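Local coordinates for protein alkylpurine DNA glycosylase AlkC (Pseudomonas fluorescens, PDB 5VHV) that is a DNA glycosylase that excises alkylated purines from DNA, probably without flipping the damaged base out of the helix, at residues A[289-294]-A[305-310]; A[273-278]-A[343-348]; A[269-274]-A[326-331]. All coordinates share one frame; numbering follows the deposited sequence.

Contact 1: A[289-294]-A[305-310]; sequences VDYAID and KVFKLK. With nucleotides of chain D; nucleotides of chain C.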
loop_
_atom_site.group_PDB
_atom_site.type_symbol
_atom_site.label_atom_id
_atom_site.label_comp_id
_atom_site.label_asym_id
_atom_site.label_seq_id
_atom_site.Cartn_x
_atom_site.Cartn_y
_atom_site.Cartn_z
ATOM N N VAL A 289 22.392 -3.766 -2.260
ATOM C CA VAL A 289 22.972 -3.725 -0.926
ATOM C C VAL A 289 21.881 -3.308 0.048
ATOM O O VAL A 289 21.358 -2.191 -0.036
ATOM C CB VAL A 289 24.155 -2.749 -0.863
ATOM C CG1 VAL A 289 24.802 -2.789 0.510
ATOM C CG2 VAL A 289 25.190 -3.088 -1.933
ATOM N N ASP A 290 21.553 -4.200 0.977
ATOM C CA ASP A 290 20.589 -3.934 2.036
ATOM C C ASP A 290 21.247 -4.278 3.377
ATOM O O ASP A 290 22.404 -4.701 3.436
ATOM C CB ASP A 290 19.293 -4.738 1.811
ATOM C CG ASP A 290 18.510 -4.276 0.584
ATOM O OD1 ASP A 290 18.592 -3.074 0.225
ATOM O OD2 ASP A 290 17.785 -5.101 -0.018
ATOM N N TYR A 291 20.537 -4.054 4.480
ATOM C CA TYR A 291 21.029 -4.501 5.779
ATOM C C TYR A 291 19.855 -4.974 6.605
ATOM O O TYR A 291 18.698 -4.702 6.286
ATOM C CB TYR A 291 21.801 -3.413 6.539
ATOM C CG TYR A 291 21.000 -2.226 7.024
ATOM C CD1 TYR A 291 20.666 -1.202 6.160
ATOM C CD2 TYR A 291 20.649 -2.093 8.371
ATOM C CE1 TYR A 291 19.967 -0.105 6.595
ATOM C CE2 TYR A 291 19.949 -0.980 8.815
ATOM C CZ TYR A 291 19.631 0.002 7.928
ATOM O OH TYR A 291 18.944 1.114 8.333
ATOM N N ALA A 292 20.157 -5.746 7.642
ATOM C CA ALA A 292 19.106 -6.256 8.502
ATOM C C ALA A 292 19.491 -6.116 9.965
ATOM O O ALA A 292 20.661 -6.253 10.324
ATOM C CB ALA A 292 18.803 -7.707 8.195
ATOM N N ILE A 293 18.497 -5.845 10.801
ATOM C CA ILE A 293 18.677 -5.815 12.248
ATOM C C ILE A 293 17.895 -6.959 12.875
ATOM O O ILE A 293 16.696 -7.130 12.614
ATOM C CB ILE A 293 18.234 -4.474 12.856
ATOM C CG1 ILE A 293 19.014 -3.324 12.212
ATOM C CG2 ILE A 293 18.441 -4.515 14.388
ATOM C CD1 ILE A 293 18.629 -1.929 12.751
ATOM N N ASP A 294 18.569 -7.718 13.738
ATOM C CA ASP A 294 17.924 -8.695 14.609
ATOM C C ASP A 294 17.483 -7.975 15.874
ATOM O O ASP A 294 18.248 -7.858 16.824
ATOM C CB ASP A 294 18.895 -9.813 14.974
ATOM C CG ASP A 294 19.264 -10.692 13.796
ATOM O OD1 ASP A 294 18.459 -10.810 12.856
ATOM O OD2 ASP A 294 20.366 -11.280 13.823
ATOM N N LYS A 305 14.986 -7.917 10.364
ATOM C CA LYS A 305 14.202 -6.870 9.698
ATOM C C LYS A 305 15.108 -6.176 8.690
ATOM O O LYS A 305 16.119 -5.575 9.076
ATOM C CB LYS A 305 13.638 -5.858 10.701
ATOM C CG LYS A 305 13.080 -4.573 10.073
ATOM C CD LYS A 305 11.889 -4.827 9.147
ATOM C CE LYS A 305 11.318 -3.520 8.581
ATOM N NZ LYS A 305 10.175 -3.799 7.664
ATOM N N VAL A 306 14.728 -6.229 7.418
ATOM C CA VAL A 306 15.569 -5.754 6.324
ATOM C C VAL A 306 15.192 -4.322 5.972
ATOM O O VAL A 306 14.001 -4.005 5.757
ATOM C CB VAL A 306 15.436 -6.664 5.091
ATOM C CG1 VAL A 306 16.271 -6.116 3.931
ATOM C CG2 VAL A 306 15.869 -8.094 5.422
ATOM N N PHE A 307 16.215 -3.468 5.890
ATOM C CA PHE A 307 16.099 -2.100 5.410
ATOM C C PHE A 307 16.903 -1.930 4.127
ATOM O O PHE A 307 17.969 -2.536 3.947
ATOM C CB PHE A 307 16.596 -1.127 6.484
ATOM C CG PHE A 307 15.770 -1.132 7.733
ATOM C CD1 PHE A 307 14.492 -0.618 7.725
ATOM C CD2 PHE A 307 16.270 -1.644 8.917
ATOM C CE1 PHE A 307 13.706 -0.623 8.890
ATOM C CE2 PHE A 307 15.488 -1.629 10.084
ATOM C CZ PHE A 307 14.242 -1.125 10.070
ATOM N N LYS A 308 16.406 -1.066 3.250
ATOM C CA LYS A 308 17.071 -0.815 1.987
ATOM C C LYS A 308 18.255 0.117 2.183
ATOM O O LYS A 308 18.181 1.086 2.943
ATOM C CB LYS A 308 16.105 -0.184 0.992
ATOM C CG LYS A 308 14.833 -0.986 0.771
ATOM C CD LYS A 308 15.145 -2.385 0.196
ATOM C CE LYS A 308 15.740 -2.289 -1.204
ATOM N NZ LYS A 308 16.109 -3.639 -1.793
ATOM N N LEU A 309 19.339 -0.149 1.461
ATOM C CA LEU A 309 20.496 0.738 1.527
ATOM C C LEU A 309 20.803 1.369 0.178
ATOM O O LEU A 309 20.587 2.573 0.018
ATOM C CB LEU A 309 21.696 -0.019 2.091
ATOM C CG LEU A 309 22.322 0.585 3.329
ATOM C CD1 LEU A 309 23.476 -0.345 3.777
ATOM C CD2 LEU A 309 22.811 1.967 3.040
ATOM N N LYS A 310 21.294 0.609 -0.798
ATOM C CA LYS A 310 21.731 1.177 -2.067
ATOM C C LYS A 310 21.659 0.107 -3.147
ATOM O O LYS A 310 22.039 -1.040 -2.914
ATOM C CB LYS A 310 23.171 1.704 -1.929
ATOM C CG LYS A 310 23.623 2.694 -2.985
ATOM C CD LYS A 310 25.096 3.059 -2.773
ATOM C CE LYS A 310 25.618 4.014 -3.835
ATOM N NZ LYS A 310 25.072 5.387 -3.683
ATOM P P DG D 3 12.879 1.048 3.648
ATOM O OP1 DG D 3 14.054 0.303 4.132
ATOM O OP2 DG D 3 11.689 0.360 3.085
ATOM O "O5'" DG D 3 12.295 1.932 4.809
ATOM C "C5'" DG D 3 13.159 2.645 5.710
ATOM C "C4'" DG D 3 12.348 3.337 6.783
ATOM O "O4'" DG D 3 11.644 4.493 6.232
ATOM C "C3'" DG D 3 11.263 2.483 7.454
ATOM O "O3'" DG D 3 11.303 2.767 8.850
ATOM C "C2'" DG D 3 9.962 2.908 6.740
ATOM C "C1'" DG D 3 10.231 4.377 6.398
ATOM N N9 DG D 3 9.642 4.874 5.149
ATOM C C8 DG D 3 9.600 4.241 3.931
ATOM N N7 DG D 3 9.061 4.972 2.980
ATOM C C5 DG D 3 8.774 6.172 3.600
ATOM C C6 DG D 3 8.184 7.343 3.076
ATOM O O6 DG D 3 7.821 7.564 1.908
ATOM N N1 DG D 3 8.062 8.335 4.042
ATOM C C2 DG D 3 8.444 8.208 5.345
ATOM N N2 DG D 3 8.222 9.269 6.133
ATOM N N3 DG D 3 8.995 7.102 5.858
ATOM C C4 DG D 3 9.132 6.135 4.930
ATOM P P DC C 5 7.575 -6.462 8.539
ATOM O OP1 DC C 5 8.366 -7.413 7.734
ATOM O OP2 DC C 5 8.238 -5.243 9.064
ATOM O "O5'" DC C 5 6.312 -6.011 7.700
ATOM C "C5'" DC C 5 5.607 -6.999 7.005
ATOM C "C4'" DC C 5 4.344 -6.420 6.436
ATOM O "O4'" DC C 5 3.524 -5.914 7.506
ATOM C "C3'" DC C 5 4.598 -5.257 5.485
ATOM O "O3'" DC C 5 4.181 -5.596 4.176
ATOM C "C2'" DC C 5 3.816 -4.082 6.069
ATOM C "C1'" DC C 5 2.898 -4.730 7.093
ATOM N N1 DC C 5 2.679 -3.907 8.293
ATOM C C2 DC C 5 1.394 -3.524 8.625
ATOM O O2 DC C 5 0.454 -3.860 7.878
ATOM N N3 DC C 5 1.206 -2.790 9.751
ATOM C C4 DC C 5 2.268 -2.455 10.518
ATOM N N4 DC C 5 2.041 -1.741 11.633
ATOM C C5 DC C 5 3.580 -2.866 10.197
ATOM C C6 DC C 5 3.745 -3.581 9.091
ATOM P P DA D 2 12.411 2.590 -3.089
ATOM O OP1 DA D 2 13.215 1.528 -3.684
ATOM O OP2 DA D 2 10.942 2.681 -3.343
ATOM O "O5'" DA D 2 12.660 2.499 -1.513
ATOM C "C5'" DA D 2 13.979 2.677 -1.002
ATOM C "C4'" DA D 2 13.956 3.027 0.478
ATOM O "O4'" DA D 2 13.612 4.426 0.664
ATOM C "C3'" DA D 2 12.944 2.268 1.307
ATOM O "O3'" DA D 2 13.449 2.140 2.620
ATOM C "C2'" DA D 2 11.710 3.166 1.218
ATOM C "C1'" DA D 2 12.339 4.547 1.290
ATOM N N9 DA D 2 11.611 5.611 0.593
ATOM C C8 DA D 2 11.123 5.566 -0.676
ATOM N N7 DA D 2 10.568 6.689 -1.073
ATOM C C5 DA D 2 10.710 7.533 0.011
ATOM C C6 DA D 2 10.328 8.865 0.222
ATOM N N6 DA D 2 9.692 9.601 -0.707
ATOM N N1 DA D 2 10.630 9.426 1.418
ATOM C C2 DA D 2 11.266 8.686 2.333
ATOM N N3 DA D 2 11.678 7.419 2.250
ATOM C C4 DA D 2 11.365 6.891 1.049
#
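Tyr291 and Phe307 form the apolar centre of this strand pair: CB of Phe307 stands over one face of the phenol ring, displaced toward its rim, in a CH-pi contact with CB 3.9 Å from the Tyr291 centroid. The two rings themselves meet obliquely. Tyr291 carries CG between its backbone N and carbonyl carbon (chi1 68°), which brings its ring across to the neighbouring strand. There Leu309, crossing it at about a right angle, brings CG to 3.7 Å from Tyr291 CD1. On the other flank, CD1 of Ile293 touches CE2 of Phe307 at 4.1 Å. The phenol hydroxyl bonds outside the pair, to Gln326 OE1 on strand 319-327.

The backbones form a beta hairpin, their directions 150° apart. Tyr291 with Phe307 and Ile293 with Lys305 are antiparallel hydrogen-bonded pairs, each bonded both ways. A classic bulge then shifts the register: Leu309 and Lys310 both face Val289, whose O takes a firm bond from Lys310 N (2.9 Å) and a weak one from Leu309 N.

Between the ring pair and the bulge the contact turns polar. Bends at chi2 and chi3 fold Lys308 back alongside Asp290, and its NZ meets the syn lone pair of Asp290 OD2 in a salt bridge of 2.8 Å. The other oxygen, OD1, accepts Leu309 N on its anti side at 3.3 Å, so both ends of the carboxylate are tied to the opposite strand. DNA runs along strand 305-314, an outermost strand of the sheet. Lys308 N donates a nearly straight bond (2.9 Å, 171°) to OP1 of DG3 of chain D, an oxygen that also lies at the edge of the Phe307 ring. Further along, Lys305 stretches past its chi2 bend to put NZ 2.8 Å from OP2 of DC5 of chain C.

Contact 2: A[273-278]-A[343-348]; sequences LSFTLE and VHVLVN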
loop_
_atom_site.group_PDB
_atom_site.type_symbol
_atom_site.label_atom_id
_atom_site.label_comp_id
_atom_site.label_asym_id
_atom_site.label_seq_id
_atom_site.Cartn_x
_atom_site.Cartn_y
_atom_site.Cartn_z
ATOM N N LEU A 273 25.791 2.808 10.564
ATOM C CA LEU A 273 26.317 1.634 9.884
ATOM C C LEU A 273 27.212 2.097 8.741
ATOM O O LEU A 273 26.781 2.884 7.892
ATOM C CB LEU A 273 25.165 0.782 9.342
ATOM C CG LEU A 273 25.537 -0.326 8.363
ATOM C CD1 LEU A 273 26.435 -1.391 9.006
ATOM C CD2 LEU A 273 24.256 -0.983 7.841
ATOM N N SER A 274 28.454 1.619 8.707
ATOM C CA SER A 274 29.294 1.979 7.577
ATOM C C SER A 274 30.231 0.832 7.219
ATOM O O SER A 274 30.584 0.002 8.060
ATOM C CB SER A 274 30.088 3.270 7.851
ATOM O OG SER A 274 31.012 3.127 8.919
ATOM N N PHE A 275 30.584 0.784 5.941
ATOM C CA PHE A 275 31.530 -0.182 5.393
ATOM C C PHE A 275 31.888 0.264 3.977
ATOM O O PHE A 275 31.251 1.155 3.395
ATOM C CB PHE A 275 30.949 -1.597 5.384
ATOM C CG PHE A 275 29.622 -1.697 4.683
ATOM C CD1 PHE A 275 28.442 -1.416 5.356
ATOM C CD2 PHE A 275 29.554 -2.043 3.337
ATOM C CE1 PHE A 275 27.206 -1.502 4.708
ATOM C CE2 PHE A 275 28.331 -2.126 2.689
ATOM C CZ PHE A 275 27.154 -1.851 3.380
ATOM N N THR A 276 32.903 -0.388 3.430
ATOM C CA THR A 276 33.382 -0.158 2.077
ATOM C C THR A 276 33.330 -1.476 1.313
ATOM O O THR A 276 33.734 -2.518 1.839
ATOM C CB THR A 276 34.809 0.391 2.108
ATOM O OG1 THR A 276 34.848 1.563 2.939
ATOM C CG2 THR A 276 35.289 0.743 0.696
ATOM N N LEU A 277 32.822 -1.430 0.086
ATOM C CA LEU A 277 32.840 -2.577 -0.815
ATOM C C LEU A 277 33.907 -2.346 -1.868
ATOM O O LEU A 277 33.937 -1.286 -2.493
ATOM C CB LEU A 277 31.482 -2.775 -1.489
ATOM C CG LEU A 277 30.316 -3.067 -0.550
ATOM C CD1 LEU A 277 29.018 -3.152 -1.336
ATOM C CD2 LEU A 277 30.549 -4.357 0.226
ATOM N N GLU A 278 34.780 -3.330 -2.051
ATOM C CA GLU A 278 35.808 -3.292 -3.077
ATOM C C GLU A 278 35.513 -4.368 -4.112
ATOM O O GLU A 278 35.466 -5.557 -3.776
ATOM C CB GLU A 278 37.193 -3.511 -2.476
ATOM C CG GLU A 278 38.314 -3.533 -3.529
ATOM C CD GLU A 278 39.569 -4.223 -3.041
ATOM O OE1 GLU A 278 40.410 -4.592 -3.890
ATOM O OE2 GLU A 278 39.710 -4.402 -1.816
ATOM N N VAL A 343 23.519 -6.501 13.442
ATOM C CA VAL A 343 23.274 -5.834 12.157
ATOM C C VAL A 343 24.021 -6.622 11.092
ATOM O O VAL A 343 25.237 -6.833 11.224
ATOM C CB VAL A 343 23.747 -4.372 12.176
ATOM C CG1 VAL A 343 23.440 -3.677 10.852
ATOM C CG2 VAL A 343 23.094 -3.632 13.319
ATOM N N HIS A 344 23.300 -7.089 10.067
ATOM C CA HIS A 344 23.890 -7.872 8.980
ATOM C C HIS A 344 23.913 -7.065 7.685
ATOM O O HIS A 344 22.936 -6.392 7.353
ATOM C CB HIS A 344 23.112 -9.162 8.718
ATOM C CG HIS A 344 22.869 -9.995 9.940
ATOM N ND1 HIS A 344 23.764 -10.940 10.386
ATOM C CD2 HIS A 344 21.818 -10.039 10.790
ATOM C CE1 HIS A 344 23.284 -11.519 11.472
ATOM N NE2 HIS A 344 22.105 -10.985 11.740
ATOM N N VAL A 345 25.024 -7.145 6.941
ATOM C CA VAL A 345 25.147 -6.495 5.630
ATOM C C VAL A 345 24.818 -7.521 4.556
ATOM O O VAL A 345 25.365 -8.632 4.558
ATOM C CB VAL A 345 26.554 -5.906 5.413
ATOM C CG1 VAL A 345 26.722 -5.393 3.995
ATOM C CG2 VAL A 345 26.806 -4.759 6.384
ATOM N N LEU A 346 23.922 -7.154 3.646
ATOM C CA LEU A 346 23.397 -8.043 2.616
ATOM C C LEU A 346 23.787 -7.504 1.246
ATOM O O LEU A 346 23.502 -6.342 0.932
ATOM C CB LEU A 346 21.866 -8.139 2.684
ATOM C CG LEU A 346 21.293 -8.478 4.056
ATOM C CD1 LEU A 346 19.798 -8.162 4.126
ATOM C CD2 LEU A 346 21.545 -9.932 4.332
ATOM N N VAL A 347 24.424 -8.342 0.433
ATOM C CA VAL A 347 24.823 -7.948 -0.913
ATOM C C VAL A 347 24.378 -9.044 -1.877
ATOM O O VAL A 347 24.774 -10.211 -1.734
ATOM C CB VAL A 347 26.338 -7.690 -1.026
ATOM C CG1 VAL A 347 26.676 -7.177 -2.440
ATOM C CG2 VAL A 347 26.795 -6.665 0.015
ATOM N N ASN A 348 23.545 -8.668 -2.849
ATOM C CA ASN A 348 22.894 -9.610 -3.749
ATOM C C ASN A 348 22.362 -10.830 -3.007
ATOM O O ASN A 348 22.505 -11.964 -3.476
ATOM C CB ASN A 348 23.863 -10.026 -4.862
ATOM C CG ASN A 348 24.194 -8.875 -5.789
ATOM O OD1 ASN A 348 23.806 -7.730 -5.531
ATOM N ND2 ASN A 348 24.919 -9.164 -6.869
#
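Leu273 begins the packing against Val343, with both its methyls, CD1 and CD2, near Val343 CG1. CD2 comes to 4.1 Å from that Val343 CG1, the two side chains meeting at a slant, while CD1 reaches on to Val345 CG2 at 4.3 Å. Leu273 thus spans two successive inward residues of the 343-348 segment. Its position is set by a first torsion that carries CG opposite the backbone N (chi1 168°).

Phe275 makes the closest approach. It and Val345 come from opposite directions, and the valine lays both branches against the ring. CG1 stands over one face, offset toward the rim and 3.6 Å from Phe275 CZ; CG2 meets the neighbouring corner at 3.7 Å from CE1. The first is a CH-pi contact, with CG1 4.0 Å from the ring centroid. Leu277 CG, from the same strand, lies in the ring plane at its edge, and Val289 and Ile322 also touch this phenylalanine. Cutting this ring back to an alanine is likely to leave both methyls of Val345 without their aromatic partner and to open a gap between the two strands.

Leu277 closes the row with a looser touch, its CD1 4.4 Å from Val347 CG2. Val347 itself also leans on Leu352 of the adjoining strand 350-359.

No hydrogen bond joins the segments. Their axes pass 9.6 Å apart with N-to-C directions at 41°, a separation bridged here by apolar side chains. Strand 270-279 is bonded edge to edge with 319-327 and 253-265, whereas 339-347 lies between 285-294 and 350-359. Such face-to-face packing of two layers across a buried hydrophobic interior is the hallmark of a beta sandwich, consistent with an immunoglobulin-like domain.

Contact 3: A[269-274]-A[326-331]; sequences ERINLS and QHIRDM. With nucleotides of chain D.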
loop_
_atom_site.group_PDB
_atom_site.type_symbol
_atom_site.label_atom_id
_atom_site.label_comp_id
_atom_site.label_asym_id
_atom_site.label_seq_id
_atom_site.Cartn_x
_atom_site.Cartn_y
_atom_site.Cartn_z
ATOM N N GLU A 269 18.876 7.563 20.621
ATOM C CA GLU A 269 20.092 7.938 19.920
ATOM C C GLU A 269 20.108 7.341 18.509
ATOM O O GLU A 269 19.254 6.537 18.130
ATOM C CB GLU A 269 21.330 7.471 20.688
ATOM C CG GLU A 269 21.600 8.164 22.005
ATOM C CD GLU A 269 22.861 7.573 22.683
ATOM O OE1 GLU A 269 22.751 7.020 23.784
ATOM O OE2 GLU A 269 23.956 7.618 22.073
ATOM N N ARG A 270 21.104 7.744 17.732
ATOM C CA ARG A 270 21.334 7.210 16.397
ATOM C C ARG A 270 22.480 6.217 16.398
ATOM O O ARG A 270 23.474 6.387 17.107
ATOM C CB ARG A 270 21.694 8.322 15.405
ATOM C CG ARG A 270 20.511 9.054 14.768
ATOM C CD ARG A 270 19.907 10.094 15.663
ATOM N NE ARG A 270 18.909 10.922 14.971
ATOM C CZ ARG A 270 18.038 11.703 15.601
ATOM N NH1 ARG A 270 18.040 11.772 16.926
ATOM N NH2 ARG A 270 17.157 12.403 14.911
ATOM N N ILE A 271 22.361 5.217 15.540
ATOM C CA ILE A 271 23.483 4.370 15.175
ATOM C C ILE A 271 23.910 4.739 13.769
ATOM O O ILE A 271 23.153 5.332 13.002
ATOM C CB ILE A 271 23.154 2.872 15.265
ATOM C CG1 ILE A 271 22.018 2.506 14.289
ATOM C CG2 ILE A 271 22.791 2.542 16.697
ATOM C CD1 ILE A 271 21.852 1.002 14.047
ATOM N N ASN A 272 25.153 4.389 13.442
ATOM C CA ASN A 272 25.738 4.638 12.128
ATOM C C ASN A 272 26.357 3.345 11.631
ATOM O O ASN A 272 27.338 2.856 12.203
ATOM C CB ASN A 272 26.789 5.732 12.190
ATOM C CG ASN A 272 26.233 7.029 12.722
ATOM O OD1 ASN A 272 25.760 7.865 11.956
ATOM N ND2 ASN A 272 26.258 7.193 14.040
ATOM N N LEU A 273 25.791 2.808 10.564
ATOM C CA LEU A 273 26.317 1.634 9.884
ATOM C C LEU A 273 27.212 2.097 8.741
ATOM O O LEU A 273 26.781 2.884 7.892
ATOM C CB LEU A 273 25.165 0.782 9.342
ATOM C CG LEU A 273 25.537 -0.326 8.363
ATOM C CD1 LEU A 273 26.435 -1.391 9.006
ATOM C CD2 LEU A 273 24.256 -0.983 7.841
ATOM N N SER A 274 28.454 1.619 8.707
ATOM C CA SER A 274 29.294 1.979 7.577
ATOM C C SER A 274 30.231 0.832 7.219
ATOM O O SER A 274 30.584 0.002 8.060
ATOM C CB SER A 274 30.088 3.270 7.851
ATOM O OG SER A 274 31.012 3.127 8.919
ATOM N N GLN A 326 20.723 5.540 11.492
ATOM C CA GLN A 326 19.368 5.108 11.838
ATOM C C GLN A 326 19.030 5.577 13.240
ATOM O O GLN A 326 19.833 5.434 14.161
ATOM C CB GLN A 326 19.199 3.585 11.725
ATOM C CG GLN A 326 17.743 3.133 11.729
ATOM C CD GLN A 326 17.585 1.634 11.604
ATOM O OE1 GLN A 326 18.342 0.969 10.890
ATOM N NE2 GLN A 326 16.617 1.088 12.333
ATOM N N HIS A 327 17.849 6.156 13.388
ATOM C CA HIS A 327 17.407 6.751 14.644
ATOM C C HIS A 327 16.626 5.697 15.422
ATOM O O HIS A 327 15.525 5.314 15.022
ATOM C CB HIS A 327 16.570 7.988 14.346
ATOM C CG HIS A 327 16.017 8.683 15.555
ATOM N ND1 HIS A 327 14.984 9.589 15.463
ATOM C CD2 HIS A 327 16.348 8.622 16.870
ATOM C CE1 HIS A 327 14.701 10.061 16.663
ATOM N NE2 HIS A 327 15.510 9.487 17.538
ATOM N N ILE A 328 17.211 5.193 16.508
ATOM C CA ILE A 328 16.619 4.097 17.273
ATOM C C ILE A 328 15.826 4.702 18.428
ATOM O O ILE A 328 16.395 5.140 19.435
ATOM C CB ILE A 328 17.677 3.121 17.790
ATOM C CG1 ILE A 328 18.618 2.659 16.672
ATOM C CG2 ILE A 328 16.998 1.935 18.459
ATOM C CD1 ILE A 328 17.944 1.866 15.561
ATOM N N ARG A 329 14.505 4.707 18.294
ATOM C CA ARG A 329 13.637 5.284 19.304
ATOM C C ARG A 329 12.296 4.569 19.228
ATOM O O ARG A 329 11.914 4.068 18.173
ATOM C CB ARG A 329 13.482 6.795 19.103
ATOM C CG ARG A 329 12.463 7.229 18.058
ATOM C CD ARG A 329 12.900 6.912 16.634
ATOM N NE ARG A 329 11.992 7.503 15.656
ATOM C CZ ARG A 329 12.097 7.336 14.342
ATOM N NH1 ARG A 329 13.093 6.608 13.828
ATOM N NH2 ARG A 329 11.201 7.901 13.539
ATOM N N ASP A 330 11.595 4.500 20.352
ATOM C CA ASP A 330 10.284 3.870 20.348
ATOM C C ASP A 330 9.315 4.633 19.453
ATOM O O ASP A 330 9.306 5.866 19.403
ATOM C CB ASP A 330 9.740 3.759 21.768
ATOM C CG ASP A 330 10.290 2.548 22.504
ATOM O OD1 ASP A 330 10.953 1.693 21.878
ATOM O OD2 ASP A 330 10.082 2.465 23.719
ATOM N N MET A 331 8.515 3.865 18.734
ATOM C CA MET A 331 7.660 4.318 17.654
ATOM C C MET A 331 6.357 3.565 17.767
ATOM O O MET A 331 6.313 2.464 18.318
ATOM C CB MET A 331 8.285 4.007 16.293
ATOM C CG MET A 331 9.422 4.880 15.979
ATOM S SD MET A 331 10.113 4.461 14.416
ATOM C CE MET A 331 11.096 3.036 14.758
ATOM P P DC D 5 5.907 5.499 13.782
ATOM O OP1 DC D 5 6.096 6.394 14.926
ATOM O OP2 DC D 5 5.643 4.059 13.889
ATOM O "O5'" DC D 5 4.530 5.890 13.054
ATOM C "C5'" DC D 5 4.270 7.234 12.713
ATOM C "C4'" DC D 5 3.048 7.300 11.807
ATOM O "O4'" DC D 5 3.376 6.719 10.532
ATOM C "C3'" DC D 5 1.823 6.504 12.312
ATOM O "O3'" DC D 5 0.777 7.375 12.632
ATOM C "C2'" DC D 5 1.443 5.582 11.145
ATOM C "C1'" DC D 5 2.169 6.244 9.980
ATOM N N1 DC D 5 2.489 5.378 8.844
ATOM C C2 DC D 5 2.153 5.812 7.548
ATOM O O2 DC D 5 1.590 6.932 7.411
ATOM N N3 DC D 5 2.447 5.014 6.498
ATOM C C4 DC D 5 3.063 3.839 6.704
ATOM N N4 DC D 5 3.340 3.066 5.635
ATOM C C5 DC D 5 3.415 3.390 8.017
ATOM C C6 DC D 5 3.113 4.184 9.045
ATOM P P DA D 4 10.258 2.154 9.909
ATOM O OP1 DA D 4 11.091 1.978 11.107
ATOM O OP2 DA D 4 9.453 1.076 9.300
ATOM O "O5'" DA D 4 9.255 3.359 10.131
ATOM C "C5'" DA D 4 9.761 4.580 10.664
ATOM C "C4'" DA D 4 8.628 5.543 10.988
ATOM O "O4'" DA D 4 8.057 6.074 9.762
ATOM C "C3'" DA D 4 7.480 4.943 11.760
ATOM O "O3'" DA D 4 7.015 5.897 12.716
ATOM C "C2'" DA D 4 6.443 4.616 10.685
ATOM C "C1'" DA D 4 6.672 5.762 9.687
ATOM N N9 DA D 4 6.419 5.446 8.284
ATOM C C8 DA D 4 6.816 4.338 7.616
ATOM N N7 DA D 4 6.506 4.349 6.350
ATOM C C5 DA D 4 5.911 5.583 6.164
ATOM C C6 DA D 4 5.367 6.183 5.030
ATOM N N6 DA D 4 5.382 5.586 3.838
ATOM N N1 DA D 4 4.839 7.412 5.157
ATOM C C2 DA D 4 4.865 8.000 6.366
ATOM N N3 DA D 4 5.338 7.514 7.521
ATOM C C4 DA D 4 5.852 6.280 7.335
#
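Gln326 and Ile271 form the antiparallel hydrogen-bonded pair on which this contact is built: Gln326 N donates to Ile271 O at 2.9 Å, and Ile271 N returns a bond to Gln326 O. Their side chains run side by side in the same direction, Gln326 CB lying 4.0 Å from Ile271 CG1. The glutamine's amide end looks elsewhere, its OE1 bonding to Tyr291 OH of strand 285-294.

His327 faces Arg270 as the adjoining non-hydrogen-bonded pair. The guanidinium lies flat on the imidazole, centres 3.6 Å apart and planes only 5° from parallel. A bend at chi2 folds the arginine over the ring, while the histidine holds CG opposite its backbone N (chi1 178°). Although Arg270 NH1 comes near His327 NE2, it sits over the ring face, where no hydrogen bond forms. Glu269 O meets the imidazole at its edge.

Ile328, past the last bridge, still gives its N to Glu269 O at 2.9 Å. Its CG1 slants against Ile271 CG1 at 4.2 Å, adding an apolar touch to the backbone bonds.

Arg329 folds back on the face of His327 opposite Arg270, placing CD over the imidazole centre. Its NH1 bonds to His327 O at 3.0 Å, in the guanidinium plane, which fixes how that group is turned. Met331 then places SD over the guanidinium's other face and approaches the DNA, with CB 3.5 Å from OP1 of DC5 and SD 3.8 Å from C5' of DA4, both of chain D.

Two guanidinium groups and an imidazole are therefore layered in the order Arg270, His327, Arg329, with the sulfur of Met331 on the last face. With an arginine on each face, the imidazole is likely to resist protonation, and the positive charge of Arg329, close to the sugar of DA4, probably adds to the attraction for the DNA backbone.

How the contacts relate
All three contacts lie in one beta domain. Contact 1 is an edge hairpin, contact 2 the apolar packing between layers, and contact 3 the pairing with strand 319-327, the other outermost strand, which comes close to contact 1 across the sandwich. Contacts 1 and 2, their centres about 9 Å apart, meet where strands 285-294 and 339-347 are neighbours, Ala292 O accepting His344 N (2.8 Å). Contact 3, centred about 13 Å from contact 1, joins it where Tyr291 OH meets Gln326 OE1 at 2.6 Å. Contacts 2 and 3 share Leu273 and Ser274. Contacts 1 and 3 both touch DNA, whereas contact 2 stays about 10 Å from it at the nearest atom. The bound polyol lies about 14 Å from the Lys305 side chain.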